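Local coordinates for SusD superfamily protein (Bacteroides fragilis, PDB 3L22) that probably binds sugars at the bacterial outer membrane as a member of the SusD family, and binds zinc ions, at residues D50-D55 with Y424-P429; D218-A223 with A335-N340; E225-Y230 with F325-T330; H405-G410 with T414-P419. All coordinates share one frame; numbering follows the deposited sequence. Where two conformers were deposited one is given.

Interaction 1: D50-D55 with Y424-P429; sequences DNRGDD and YTWPIP
R52, carried by helix 44-52, meets the backbone of Y424 and the indole of W426 in a buried helix-to-loop contact of the largely helical SusD fold. NH2 of R52 gives a nearly straight hydrogen bond to O of Y424, 2.9 Å long with 174° at the hydrogen. The acceptor sits at the edge of the guanidinium, practically in its plane, and the donor lies nearly along the C=O axis. NH1 of R52 stands 3.8 Å from CD1 of W426, with guanidinium and indole planes 79° apart, too steep for a stack. The reach depends on a bend in the arginine chain (chi3 51°), which turns the flat group toward both partners.

Residues of neighbouring elements pack round these groups. T69 of helix 67-70 touches both R52 and W426, while M400 of helix 395-401 packs on R52 and Y424. The backbone of W426 is hydrogen-bonded to L134, and the phenol of Y424 turns to the backbone oxygen of E404. Between arginine and indole one water closes the arrangement in the plane of both groups, accepting from R52 NH1 at 3.1 Å and from W426 NE1 at 3.1 Å.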
loop_
_atom_site.group_PDB
_atom_site.type_symbol
_atom_site.label_atom_id
_atom_site.label_comp_id
_atom_site.label_asym_id
_atom_site.label_seq_id
_atom_site.Cartn_x
_atom_site.Cartn_y
_atom_site.Cartn_z
ATOM N N ASP A 50 4.581 1.022 -7.261
ATOM C CA ASP A 50 5.679 1.878 -7.683
ATOM C C ASP A 50 5.840 1.890 -9.174
ATOM O O ASP A 50 6.105 2.947 -9.743
ATOM C CB ASP A 50 6.966 1.500 -6.992
ATOM C CG ASP A 50 6.907 1.842 -5.497
ATOM O OD1 ASP A 50 6.859 3.073 -5.179
ATOM O OD2 ASP A 50 6.799 0.903 -4.675
ATOM N N ASN A 51 5.694 0.733 -9.814
ATOM C CA ASN A 51 5.743 0.670 -11.272
ATOM C C ASN A 51 4.639 1.482 -11.960
ATOM O O ASN A 51 4.861 2.072 -13.024
ATOM C CB ASN A 51 5.689 -0.784 -11.747
ATOM C CG ASN A 51 7.081 -1.437 -11.782
ATOM O OD1 ASN A 51 7.742 -1.420 -12.815
ATOM N ND2 ASN A 51 7.536 -1.970 -10.641
ATOM N N ARG A 52 3.457 1.533 -11.364
ATOM C CA ARG A 52 2.385 2.362 -11.902
ATOM C C ARG A 52 2.692 3.831 -11.807
ATOM O O ARG A 52 2.270 4.593 -12.674
ATOM C CB ARG A 52 1.026 1.999 -11.285
ATOM C CG ARG A 52 0.543 0.661 -11.800
ATOM C CD ARG A 52 -0.799 0.157 -11.231
ATOM N NE ARG A 52 -1.933 1.081 -11.285
ATOM C CZ ARG A 52 -2.689 1.357 -12.347
ATOM N NH1 ARG A 52 -2.460 0.814 -13.545
ATOM N NH2 ARG A 52 -3.713 2.205 -12.203
ATOM N N GLY A 53 3.489 4.217 -10.828
ATOM C CA GLY A 53 3.908 5.578 -10.651
ATOM C C GLY A 53 4.962 6.117 -11.605
ATOM O O GLY A 53 5.309 5.485 -12.603
ATOM N N ASP A 54 5.481 7.283 -11.241
ATOM C CA ASP A 54 6.280 8.118 -12.097
ATOM C C ASP A 54 7.603 8.562 -11.435
ATOM O O ASP A 54 8.304 9.453 -11.941
ATOM C CB ASP A 54 5.438 9.346 -12.481
ATOM C CG ASP A 54 4.971 10.150 -11.250
ATOM O OD1 ASP A 54 5.318 9.781 -10.103
ATOM O OD2 ASP A 54 4.224 11.137 -11.419
ATOM N N ASP A 55 7.961 7.903 -10.341
ATOM C CA ASP A 55 9.160 8.256 -9.579
ATOM C C ASP A 55 10.309 7.269 -9.724
ATOM O O ASP A 55 11.452 7.611 -9.423
ATOM C CB ASP A 55 8.764 8.449 -8.135
ATOM C CG ASP A 55 7.913 9.701 -7.947
ATOM O OD1 ASP A 55 8.157 10.721 -8.673
ATOM O OD2 ASP A 55 7.018 9.685 -7.077
ATOM N N TYR A 424 -5.899 2.995 -18.047
ATOM C CA TYR A 424 -5.811 3.609 -16.731
ATOM C C TYR A 424 -5.939 2.548 -15.628
ATOM O O TYR A 424 -5.312 2.666 -14.553
ATOM C CB TYR A 424 -6.908 4.652 -16.547
ATOM C CG TYR A 424 -6.684 5.647 -15.411
ATOM C CD1 TYR A 424 -5.716 6.623 -15.510
ATOM C CD2 TYR A 424 -7.487 5.661 -14.290
ATOM C CE1 TYR A 424 -5.537 7.556 -14.534
ATOM C CE2 TYR A 424 -7.306 6.632 -13.281
ATOM C CZ TYR A 424 -6.312 7.551 -13.406
ATOM O OH TYR A 424 -6.124 8.515 -12.447
ATOM N N THR A 425 -6.769 1.542 -15.893
ATOM C CA THR A 425 -7.032 0.477 -14.961
ATOM C C THR A 425 -6.562 -0.854 -15.559
ATOM O O THR A 425 -6.275 -0.954 -16.747
ATOM C CB THR A 425 -8.521 0.369 -14.674
ATOM O OG1 THR A 425 -9.195 0.018 -15.887
ATOM C CG2 THR A 425 -9.083 1.688 -14.088
ATOM N N TRP A 426 -6.475 -1.855 -14.693
ATOM C CA TRP A 426 -6.238 -3.214 -15.093
ATOM C C TRP A 426 -7.594 -3.842 -15.460
ATOM O O TRP A 426 -8.598 -3.554 -14.810
ATOM C CB TRP A 426 -5.632 -3.975 -13.916
ATOM C CG TRP A 426 -4.168 -3.780 -13.702
ATOM C CD1 TRP A 426 -3.346 -2.848 -14.283
ATOM C CD2 TRP A 426 -3.342 -4.576 -12.865
ATOM N NE1 TRP A 426 -2.053 -3.025 -13.844
ATOM C CE2 TRP A 426 -2.025 -4.091 -12.985
ATOM C CE3 TRP A 426 -3.578 -5.685 -12.048
ATOM C CZ2 TRP A 426 -0.953 -4.649 -12.279
ATOM C CZ3 TRP A 426 -2.485 -6.250 -11.339
ATOM C CH2 TRP A 426 -1.214 -5.735 -11.470
ATOM N N PRO A 427 -7.632 -4.679 -16.488
ATOM C CA PRO A 427 -8.878 -5.361 -16.793
ATOM C C PRO A 427 -9.030 -6.598 -15.904
ATOM O O PRO A 427 -8.033 -7.147 -15.422
ATOM C CB PRO A 427 -8.691 -5.766 -18.254
ATOM C CG PRO A 427 -7.182 -6.051 -18.343
ATOM C CD PRO A 427 -6.561 -5.016 -17.451
ATOM N N ILE A 428 -10.271 -7.035 -15.695
ATOM C CA ILE A 428 -10.541 -8.253 -14.971
ATOM C C ILE A 428 -9.808 -9.401 -15.683
ATOM O O ILE A 428 -9.958 -9.542 -16.882
ATOM C CB ILE A 428 -12.053 -8.579 -14.891
ATOM C CG1 ILE A 428 -12.835 -7.462 -14.165
ATOM C CG2 ILE A 428 -12.239 -9.946 -14.202
ATOM C CD1 ILE A 428 -12.344 -7.117 -12.751
ATOM N N PRO A 429 -8.984 -10.196 -14.947
ATOM C CA PRO A 429 -8.110 -11.151 -15.642
ATOM C C PRO A 429 -8.808 -12.371 -16.170
ATOM O O PRO A 429 -9.854 -12.752 -15.662
ATOM C CB PRO A 429 -7.103 -11.585 -14.558
ATOM C CG PRO A 429 -7.857 -11.368 -13.289
ATOM C CD PRO A 429 -8.620 -10.088 -13.531
HETATM O O HOH W 1 -0.261 -0.832 -14.999
#

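Interaction 2: D218-A223 with A335-N340; sequences DKAITA and AECYAN. With ACT (acetate ion), chain Q.
An antiparallel helix pair of the SusD fold brings A220 and I221 of helix 217-225 against C337 and Y338 of helix 327-339. The axes of the short segments approach to 9.3 Å with a signed crossing angle of -145°. CB of A220 touches SG of C337 at 3.6 Å, and CG1 of I221 presses on CB of C337 at 3.5 Å, tighter than an ordinary carbon contact.

I221 then spreads over the phenol ring. Its CD1 stands 3.9 Å from the centroid of the Y338 ring, only 1° off the normal, which makes a centred CH-pi contact. No hydrogen bond crosses between the two segments, and the hydroxyl of Y338 lies very close, doubtfully short for a normal hydrogen bond, to the carboxylate of E225, further along the first helix.

M212 of helix 200-213 touches C337, as does W217 of helix 217-225 itself; T347, A348 and L351 of helix 345-359 pack on Y338. Near the start of helix 217-225, N of D218 gives a 2.9 Å hydrogen bond to OXT of an acetate, probably from the crystallisation liquor, and OD1 of D218 forms a salt bridge with K341. CG2 of I221, the branch anti to its backbone N, comes within 3.4 Å of OH of Y338.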
loop_
_atom_site.group_PDB
_atom_site.type_symbol
_atom_site.label_atom_id
_atom_site.label_comp_id
_atom_site.label_asym_id
_atom_site.label_seq_id
_atom_site.Cartn_x
_atom_site.Cartn_y
_atom_site.Cartn_z
ATOM N N ASP A 218 -12.693 15.343 6.454
ATOM C CA ASP A 218 -12.961 15.374 7.891
ATOM C C ASP A 218 -12.977 13.988 8.551
ATOM O O ASP A 218 -12.433 13.816 9.642
ATOM C CB ASP A 218 -14.267 16.088 8.197
ATOM C CG ASP A 218 -14.195 17.582 7.972
ATOM O OD1 ASP A 218 -13.117 18.207 8.065
ATOM O OD2 ASP A 218 -15.268 18.153 7.750
ATOM N N LYS A 219 -13.597 13.016 7.906
ATOM C CA LYS A 219 -13.617 11.660 8.438
ATOM C C LYS A 219 -12.209 11.047 8.384
ATOM O O LYS A 219 -11.832 10.297 9.295
ATOM C CB LYS A 219 -14.656 10.782 7.726
ATOM C CG LYS A 219 -16.097 11.254 7.942
ATOM C CD LYS A 219 -17.098 10.503 7.043
ATOM C CE LYS A 219 -18.519 11.060 7.179
ATOM N NZ LYS A 219 -18.686 12.322 6.304
ATOM N N ALA A 220 -11.432 11.399 7.362
ATOM C CA ALA A 220 -10.035 10.947 7.265
ATOM C C ALA A 220 -9.192 11.488 8.429
ATOM O O ALA A 220 -8.434 10.763 9.035
ATOM C CB ALA A 220 -9.443 11.372 5.932
ATOM N N ILE A 221 -9.358 12.772 8.722
ATOM C CA ILE A 221 -8.676 13.425 9.847
ATOM C C ILE A 221 -9.003 12.793 11.171
ATOM O O ILE A 221 -8.093 12.534 11.964
ATOM C CB ILE A 221 -8.988 14.937 9.900
ATOM C CG1 ILE A 221 -8.300 15.638 8.721
ATOM C CG2 ILE A 221 -8.564 15.567 11.258
ATOM C CD1 ILE A 221 -8.869 17.085 8.390
ATOM N N THR A 222 -10.285 12.535 11.426
ATOM C CA THR A 222 -10.671 11.872 12.653
ATOM C C THR A 222 -9.949 10.519 12.818
ATOM O O THR A 222 -9.399 10.240 13.894
ATOM C CB THR A 222 -12.195 11.669 12.725
ATOM O OG1 THR A 222 -12.841 12.935 12.604
ATOM C CG2 THR A 222 -12.604 10.998 14.072
ATOM N N ALA A 223 -9.939 9.697 11.763
ATOM C CA ALA A 223 -9.225 8.419 11.804
ATOM C C ALA A 223 -7.742 8.605 12.056
ATOM O O ALA A 223 -7.184 7.972 12.944
ATOM C CB ALA A 223 -9.406 7.631 10.467
ATOM N N ALA A 335 -1.635 16.150 6.465
ATOM C CA ALA A 335 -1.338 17.433 5.800
ATOM C C ALA A 335 -2.243 17.590 4.580
ATOM O O ALA A 335 -2.823 18.653 4.400
ATOM C CB ALA A 335 0.124 17.489 5.371
ATOM N N GLU A 336 -2.374 16.524 3.751
ATOM C CA GLU A 336 -3.207 16.612 2.551
ATOM C C GLU A 336 -4.657 16.871 2.947
ATOM O O GLU A 336 -5.323 17.706 2.341
ATOM C CB GLU A 336 -3.065 15.369 1.653
ATOM C CG GLU A 336 -4.028 15.349 0.461
ATOM C CD GLU A 336 -3.804 14.162 -0.456
ATOM O OE1 GLU A 336 -2.914 13.327 -0.137
ATOM O OE2 GLU A 336 -4.538 14.047 -1.483
ATOM N N CYS A 337 -5.164 16.157 3.952
ATOM C CA CYS A 337 -6.542 16.363 4.402
ATOM C C CYS A 337 -6.795 17.801 4.841
ATOM O O CYS A 337 -7.772 18.432 4.425
ATOM C CB CYS A 337 -6.882 15.442 5.554
ATOM S SG CYS A 337 -6.838 13.716 5.078
ATOM N N TYR A 338 -5.899 18.335 5.656
ATOM C CA TYR A 338 -6.074 19.701 6.165
ATOM C C TYR A 338 -5.932 20.753 5.054
ATOM O O TYR A 338 -6.638 21.753 5.091
ATOM C CB TYR A 338 -5.109 20.002 7.343
ATOM C CG TYR A 338 -5.581 19.545 8.707
ATOM C CD1 TYR A 338 -6.518 20.289 9.424
ATOM C CD2 TYR A 338 -5.092 18.380 9.280
ATOM C CE1 TYR A 338 -6.960 19.876 10.704
ATOM C CE2 TYR A 338 -5.516 17.962 10.533
ATOM C CZ TYR A 338 -6.465 18.709 11.235
ATOM O OH TYR A 338 -6.893 18.290 12.467
ATOM N N ALA A 339 -5.072 20.505 4.059
ATOM C CA ALA A 339 -4.952 21.417 2.914
ATOM C C ALA A 339 -6.249 21.469 2.083
ATOM O O ALA A 339 -6.458 22.431 1.347
ATOM C CB ALA A 339 -3.776 21.046 2.030
ATOM N N ASN A 340 -7.077 20.420 2.168
ATOM C CA ASN A 340 -8.370 20.366 1.473
ATOM C C ASN A 340 -9.522 20.897 2.321
ATOM O O ASN A 340 -10.648 20.803 1.904
ATOM C CB ASN A 340 -8.680 18.942 1.029
ATOM C CG ASN A 340 -7.980 18.569 -0.230
ATOM O OD1 ASN A 340 -8.361 19.022 -1.289
ATOM N ND2 ASN A 340 -6.966 17.739 -0.133
HETATM C C ACT Q . -15.611 16.747 4.014
HETATM O O ACT Q . -16.656 17.074 4.623
HETATM O OXT ACT Q . -14.619 16.686 4.752
HETATM C CH3 ACT Q . -15.630 16.448 2.533
#

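Interaction 3: E225-Y230 with F325-T330; sequences ELVTGY and FRYAET. With EDO (1,2-ethanediol), chain T; EDO (1,2-ethanediol), chain B; EDO (1,2-ethanediol), chain C.
OH of Y327, the tyrosine whose ring packs against V227 and Y230, shares a hydrogen bond of 3.2 Å with O2 of an ethanediol, probably from the crystallisation liquor; either oxygen could be the donor. The contact itself is apolar in character, with no hydrogen bond between the segments. CB of Y230 rests over one face of the Y327 ring, 4.1 Å from its centroid and 28° off the normal, a CH-pi contact displaced toward the root of the ring, where CG of Y327 is the nearest atom. Beyond CB, the Y230 phenol leads away. The Y327 ring reaches this place because its CG lies anti to the backbone N (chi1 -170°), which carries it out toward the 225-230 loop.

The setting is a strand-to-helix junction: strand 322-326, paired antiparallel with strand 249-253, runs straight into helix 327-339, with R326 at the N-cap position and O of R326 accepting from N of E329 at 2.9 Å. I250 of the partner strand touches V227, Y230 and T330 together.

V227 and T330 meet tip to tip, CG1 of V227 being 3.8 Å from OG1 of T330 and CB of V227 3.9 Å from CG2 of T330. The same CG1 of V227 approaches CD1 of Y327 obliquely at 4.2 Å.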
loop_
_atom_site.group_PDB
_atom_site.type_symbol
_atom_site.label_atom_id
_atom_site.label_comp_id
_atom_site.label_asym_id
_atom_site.label_seq_id
_atom_site.Cartn_x
_atom_site.Cartn_y
_atom_site.Cartn_z
ATOM N N GLU A 225 -5.959 11.122 13.221
ATOM C CA GLU A 225 -5.598 11.736 14.504
ATOM C C GLU A 225 -5.682 10.758 15.663
ATOM O O GLU A 225 -5.096 11.026 16.674
ATOM C CB GLU A 225 -6.360 13.043 14.775
ATOM C CG GLU A 225 -5.762 14.139 13.888
ATOM C CD GLU A 225 -6.353 15.476 14.016
ATOM O OE1 GLU A 225 -7.419 15.611 14.656
ATOM O OE2 GLU A 225 -5.725 16.412 13.445
ATOM N N LEU A 226 -6.319 9.595 15.478
ATOM C CA LEU A 226 -6.262 8.526 16.464
ATOM C C LEU A 226 -4.914 7.780 16.520
ATOM O O LEU A 226 -4.692 7.057 17.459
ATOM C CB LEU A 226 -7.424 7.542 16.269
ATOM C CG LEU A 226 -8.814 8.118 16.545
ATOM C CD1 LEU A 226 -9.891 7.098 16.084
ATOM C CD2 LEU A 226 -9.030 8.494 18.042
ATOM N N VAL A 227 -4.033 7.966 15.536
ATOM C CA VAL A 227 -2.733 7.284 15.483
ATOM C C VAL A 227 -1.800 8.019 16.428
ATOM O O VAL A 227 -1.301 9.088 16.088
ATOM C CB VAL A 227 -2.155 7.288 14.045
ATOM C CG1 VAL A 227 -0.681 6.764 13.993
ATOM C CG2 VAL A 227 -3.093 6.531 13.096
ATOM N N THR A 228 -1.572 7.468 17.612
ATOM C CA THR A 228 -0.763 8.135 18.628
ATOM C C THR A 228 0.361 7.201 19.077
ATOM O O THR A 228 0.310 5.986 18.868
ATOM C CB THR A 228 -1.614 8.495 19.867
ATOM O OG1 THR A 228 -2.161 7.285 20.382
ATOM C CG2 THR A 228 -2.782 9.493 19.514
ATOM N N GLY A 229 1.390 7.800 19.669
ATOM C CA GLY A 229 2.482 7.071 20.304
ATOM C C GLY A 229 3.702 6.823 19.407
ATOM O O GLY A 229 4.697 6.262 19.888
ATOM N N TYR A 230 3.612 7.177 18.123
ATOM C CA TYR A 230 4.725 6.982 17.184
ATOM C C TYR A 230 5.558 8.256 17.072
ATOM O O TYR A 230 5.159 9.316 17.559
ATOM C CB TYR A 230 4.232 6.548 15.800
ATOM C CG TYR A 230 3.439 5.272 15.836
ATOM C CD1 TYR A 230 4.060 4.024 15.718
ATOM C CD2 TYR A 230 2.059 5.296 16.044
ATOM C CE1 TYR A 230 3.322 2.851 15.750
ATOM C CE2 TYR A 230 1.310 4.101 16.074
ATOM C CZ TYR A 230 1.939 2.906 15.927
ATOM O OH TYR A 230 1.210 1.747 15.994
ATOM N N PHE A 325 2.437 0.858 6.503
ATOM C CA PHE A 325 2.145 2.139 7.124
ATOM C C PHE A 325 3.260 2.524 8.083
ATOM O O PHE A 325 3.637 1.727 8.974
ATOM C CB PHE A 325 0.855 2.071 7.964
ATOM C CG PHE A 325 -0.366 1.622 7.214
ATOM C CD1 PHE A 325 -0.710 2.181 5.989
ATOM C CD2 PHE A 325 -1.216 0.668 7.779
ATOM C CE1 PHE A 325 -1.843 1.786 5.336
ATOM C CE2 PHE A 325 -2.340 0.262 7.131
ATOM C CZ PHE A 325 -2.665 0.817 5.901
ATOM N N ARG A 326 3.762 3.744 7.942
ATOM C CA ARG A 326 4.627 4.341 8.952
ATOM C C ARG A 326 4.221 5.776 9.223
ATOM O O ARG A 326 3.467 6.396 8.434
ATOM C CB ARG A 326 6.113 4.194 8.565
ATOM C CG ARG A 326 6.569 4.846 7.340
ATOM C CD ARG A 326 8.030 4.496 7.085
ATOM N NE ARG A 326 8.528 4.915 5.791
ATOM C CZ ARG A 326 9.012 6.132 5.479
ATOM N NH1 ARG A 326 9.069 7.130 6.359
ATOM N NH2 ARG A 326 9.459 6.369 4.248
ATOM N N TYR A 327 4.705 6.309 10.342
ATOM C CA TYR A 327 4.187 7.570 10.849
ATOM C C TYR A 327 4.421 8.800 9.960
ATOM O O TYR A 327 3.627 9.732 10.016
ATOM C CB TYR A 327 4.704 7.805 12.271
ATOM C CG TYR A 327 4.065 8.960 13.005
ATOM C CD1 TYR A 327 2.685 9.056 13.158
ATOM C CD2 TYR A 327 4.857 9.938 13.598
ATOM C CE1 TYR A 327 2.115 10.145 13.798
ATOM C CE2 TYR A 327 4.299 11.010 14.286
ATOM C CZ TYR A 327 2.939 11.100 14.386
ATOM O OH TYR A 327 2.428 12.151 15.077
ATOM N N ALA A 328 5.490 8.852 9.165
ATOM C CA ALA A 328 5.618 9.952 8.217
ATOM C C ALA A 328 4.412 9.982 7.282
ATOM O O ALA A 328 3.999 11.067 6.858
ATOM C CB ALA A 328 6.922 9.889 7.411
ATOM N N GLU A 329 3.846 8.822 6.944
ATOM C CA GLU A 329 2.648 8.786 6.124
ATOM C C GLU A 329 1.434 9.402 6.856
ATOM O O GLU A 329 0.641 10.166 6.254
ATOM C CB GLU A 329 2.277 7.375 5.649
ATOM C CG GLU A 329 1.286 7.427 4.474
ATOM C CD GLU A 329 0.521 6.137 4.279
ATOM O OE1 GLU A 329 1.109 5.031 4.531
ATOM O OE2 GLU A 329 -0.674 6.226 3.885
ATOM N N THR A 330 1.278 9.041 8.128
ATOM C CA THR A 330 0.211 9.604 8.959
ATOM C C THR A 330 0.235 11.128 8.826
ATOM O O THR A 330 -0.781 11.745 8.556
ATOM C CB THR A 330 0.384 9.247 10.428
ATOM O OG1 THR A 330 0.638 7.834 10.570
ATOM C CG2 THR A 330 -0.852 9.717 11.281
HETATM C C1 EDO T . -2.834 17.817 13.170
HETATM O O1 EDO T . -3.295 16.505 13.493
HETATM C C2 EDO T . -2.317 18.651 14.340
HETATM O O2 EDO T . -3.397 18.875 15.252
HETATM C C1 EDO B . -2.096 7.322 0.933
HETATM O O1 EDO B . -0.810 7.372 1.512
HETATM C C2 EDO B . -2.206 6.296 -0.207
HETATM O O2 EDO B . -3.540 6.530 -0.757
HETATM C C1 EDO C . -1.479 15.058 15.563
HETATM O O1 EDO C . -2.852 14.986 15.977
HETATM C C2 EDO C . -1.269 14.458 14.172
HETATM O O2 EDO C . -0.382 13.298 14.084
#

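Interaction 4: H405-G410 with T414-P419; sequences HFIKVG and TINVGP. With ZN (zinc ion), chain F.
K408 and I415 pack closely on the inward face of two paired strands, whereas V409, T414, I407 and N416 occupy the solvent side. Four backbone hydrogen bonds join the strands: F406 and V417 exchange one pair and K408 and I415 the other, the latter with K408 N to I415 O at 2.8 Å. On the inward face, the extended lysine chain crosses the isoleucine obliquely, CD of K408 lying 3.9 Å from CD1 of I415. Beyond it, NZ bonds to the backbone oxygens of Y70 and G53 and makes a cation-pi contact with the Y70 ring. F406, on the same face, packs against M72 and against I399 and M400 of helix 395-401.

The outward face packs at similar distances but is more open to solvent. V409 and T414 lie side by side, CG2 to CG2 at 4.0 Å, and OG1 of T414 is 2.6 Å from a water that also bonds weakly to O of G410. In the conformer given for H405, ND1 bonds weakly to OD1 of N416, CA of G418 lies over one ring face, and NE2 of H405 is 1.8 Å, rather short, from a zinc ion that also holds a water. The whole is an antiparallel beta hairpin, with the metal-binding histidine just before its first strand.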
loop_
_atom_site.group_PDB
_atom_site.type_symbol
_atom_site.label_atom_id
_atom_site.label_comp_id
_atom_site.label_asym_id
_atom_site.label_seq_id
_atom_site.Cartn_x
_atom_site.Cartn_y
_atom_site.Cartn_z
ATOM N N HIS A 405 -3.605 12.062 -14.319
ATOM C CA HIS A 405 -2.948 11.311 -15.382
ATOM C C HIS A 405 -1.654 10.676 -14.873
ATOM O O HIS A 405 -0.942 11.286 -14.110
ATOM C CB HIS A 405 -2.588 12.212 -16.567
ATOM C CG HIS A 405 -3.764 12.704 -17.344
ATOM N ND1 HIS A 405 -4.048 12.278 -18.624
ATOM C CD2 HIS A 405 -4.709 13.622 -17.035
ATOM C CE1 HIS A 405 -5.126 12.904 -19.060
ATOM N NE2 HIS A 405 -5.542 13.726 -18.118
ATOM N N PHE A 406 -1.357 9.475 -15.340
ATOM C CA PHE A 406 -0.052 8.881 -15.171
ATOM C C PHE A 406 0.789 9.416 -16.318
ATOM O O PHE A 406 0.535 9.070 -17.493
ATOM C CB PHE A 406 -0.138 7.362 -15.269
ATOM C CG PHE A 406 -0.872 6.719 -14.131
ATOM C CD1 PHE A 406 -2.248 6.502 -14.201
ATOM C CD2 PHE A 406 -0.195 6.328 -12.999
ATOM C CE1 PHE A 406 -2.912 5.862 -13.133
ATOM C CE2 PHE A 406 -0.845 5.728 -11.941
ATOM C CZ PHE A 406 -2.206 5.491 -12.015
ATOM N N ILE A 407 1.756 10.264 -15.983
ATOM C CA ILE A 407 2.606 10.934 -16.974
ATOM C C ILE A 407 4.062 10.616 -16.728
ATOM O O ILE A 407 4.627 10.977 -15.674
ATOM C CB ILE A 407 2.388 12.477 -16.979
ATOM C CG1 ILE A 407 0.910 12.779 -17.260
ATOM C CG2 ILE A 407 3.339 13.181 -18.038
ATOM C CD1 ILE A 407 0.532 14.297 -17.297
ATOM N N LYS A 408 4.662 9.902 -17.672
ATOM C CA LYS A 408 6.050 9.491 -17.531
ATOM C C LYS A 408 6.844 9.918 -18.782
ATOM O O LYS A 408 6.790 9.267 -19.812
ATOM C CB LYS A 408 6.151 7.969 -17.263
ATOM C CG LYS A 408 5.022 7.424 -16.375
ATOM C CD LYS A 408 5.181 5.942 -16.080
ATOM C CE LYS A 408 3.940 5.366 -15.383
ATOM N NZ LYS A 408 4.133 3.998 -14.841
ATOM N N VAL A 409 7.589 11.010 -18.656
ATOM C CA VAL A 409 8.289 11.625 -19.775
ATOM C C VAL A 409 9.658 10.967 -19.826
ATOM O O VAL A 409 10.485 11.153 -18.949
ATOM C CB VAL A 409 8.431 13.154 -19.652
ATOM C CG1 VAL A 409 9.337 13.705 -20.801
ATOM C CG2 VAL A 409 7.038 13.856 -19.614
ATOM N N GLY A 410 9.871 10.168 -20.865
ATOM C CA GLY A 410 11.134 9.475 -21.065
ATOM C C GLY A 410 11.860 10.107 -22.232
ATOM O O GLY A 410 11.351 11.021 -22.890
ATOM N N THR A 414 6.786 9.185 -24.209
ATOM C CA THR A 414 6.079 9.622 -23.013
ATOM C C THR A 414 4.820 8.793 -22.827
ATOM O O THR A 414 4.033 8.663 -23.748
ATOM C CB THR A 414 5.734 11.126 -23.107
ATOM O OG1 THR A 414 6.943 11.850 -23.024
ATOM C CG2 THR A 414 4.796 11.605 -21.968
ATOM N N ILE A 415 4.671 8.224 -21.637
ATOM C CA ILE A 415 3.473 7.584 -21.188
ATOM C C ILE A 415 2.548 8.645 -20.621
ATOM O O ILE A 415 2.962 9.468 -19.804
ATOM C CB ILE A 415 3.801 6.516 -20.128
ATOM C CG1 ILE A 415 4.650 5.409 -20.772
ATOM C CG2 ILE A 415 2.525 5.877 -19.534
ATOM C CD1 ILE A 415 5.434 4.582 -19.760
ATOM N N ASN A 416 1.310 8.675 -21.102
ATOM C CA ASN A 416 0.321 9.661 -20.663
ATOM C C ASN A 416 -1.050 9.013 -20.707
ATOM O O ASN A 416 -1.693 8.944 -21.772
ATOM C CB ASN A 416 0.384 10.936 -21.546
ATOM C CG ASN A 416 -0.503 12.083 -21.005
ATOM O OD1 ASN A 416 -1.265 11.902 -20.080
ATOM N ND2 ASN A 416 -0.394 13.246 -21.605
ATOM N N VAL A 417 -1.481 8.505 -19.557
ATOM C CA VAL A 417 -2.703 7.712 -19.468
ATOM C C VAL A 417 -3.603 8.343 -18.426
ATOM O O VAL A 417 -3.193 8.578 -17.275
ATOM C CB VAL A 417 -2.390 6.233 -19.120
ATOM C CG1 VAL A 417 -3.695 5.367 -19.119
ATOM C CG2 VAL A 417 -1.395 5.668 -20.119
ATOM N N GLY A 418 -4.826 8.643 -18.834
ATOM C CA GLY A 418 -5.802 9.313 -17.973
ATOM C C GLY A 418 -7.052 8.497 -17.742
ATOM O O GLY A 418 -7.226 7.439 -18.344
ATOM N N PRO A 419 -7.943 8.992 -16.878
ATOM C CA PRO A 419 -9.070 8.165 -16.477
ATOM C C PRO A 419 -10.039 7.772 -17.579
ATOM O O PRO A 419 -10.731 6.792 -17.382
ATOM C CB PRO A 419 -9.780 9.000 -15.402
ATOM C CG PRO A 419 -8.859 10.031 -15.012
ATOM C CD PRO A 419 -7.892 10.249 -16.121
HETATM ZN ZN ZN F . -7.212 14.281 -18.626
HETATM O O HOH W 2 8.733 11.692 -24.877
HETATM O O HOH W 3 -6.664 16.201 -17.775
#

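Interactions 1, 2 and 3 are buried, whereas interaction 4 lies furthest from the centre of the chain and keeps one side to solvent. Their chemistry follows: interactions 2 and 3 join their segments by apolar and CH-pi packing, interaction 1 by a charged group bonded to a carbonyl and a water, and interaction 4 by backbone pairing. Interactions 2 and 3 both use helix 327-339 and meet where the hydroxyl of Y338 comes very close to the carboxylate of E225. Interactions 1 and 4 also touch, with the amine of K408 reaching the backbone oxygens of R52, in a weak bond, and G53. The two pairs stand well apart, interactions 3 and 4 having centres about 32 Å from each other.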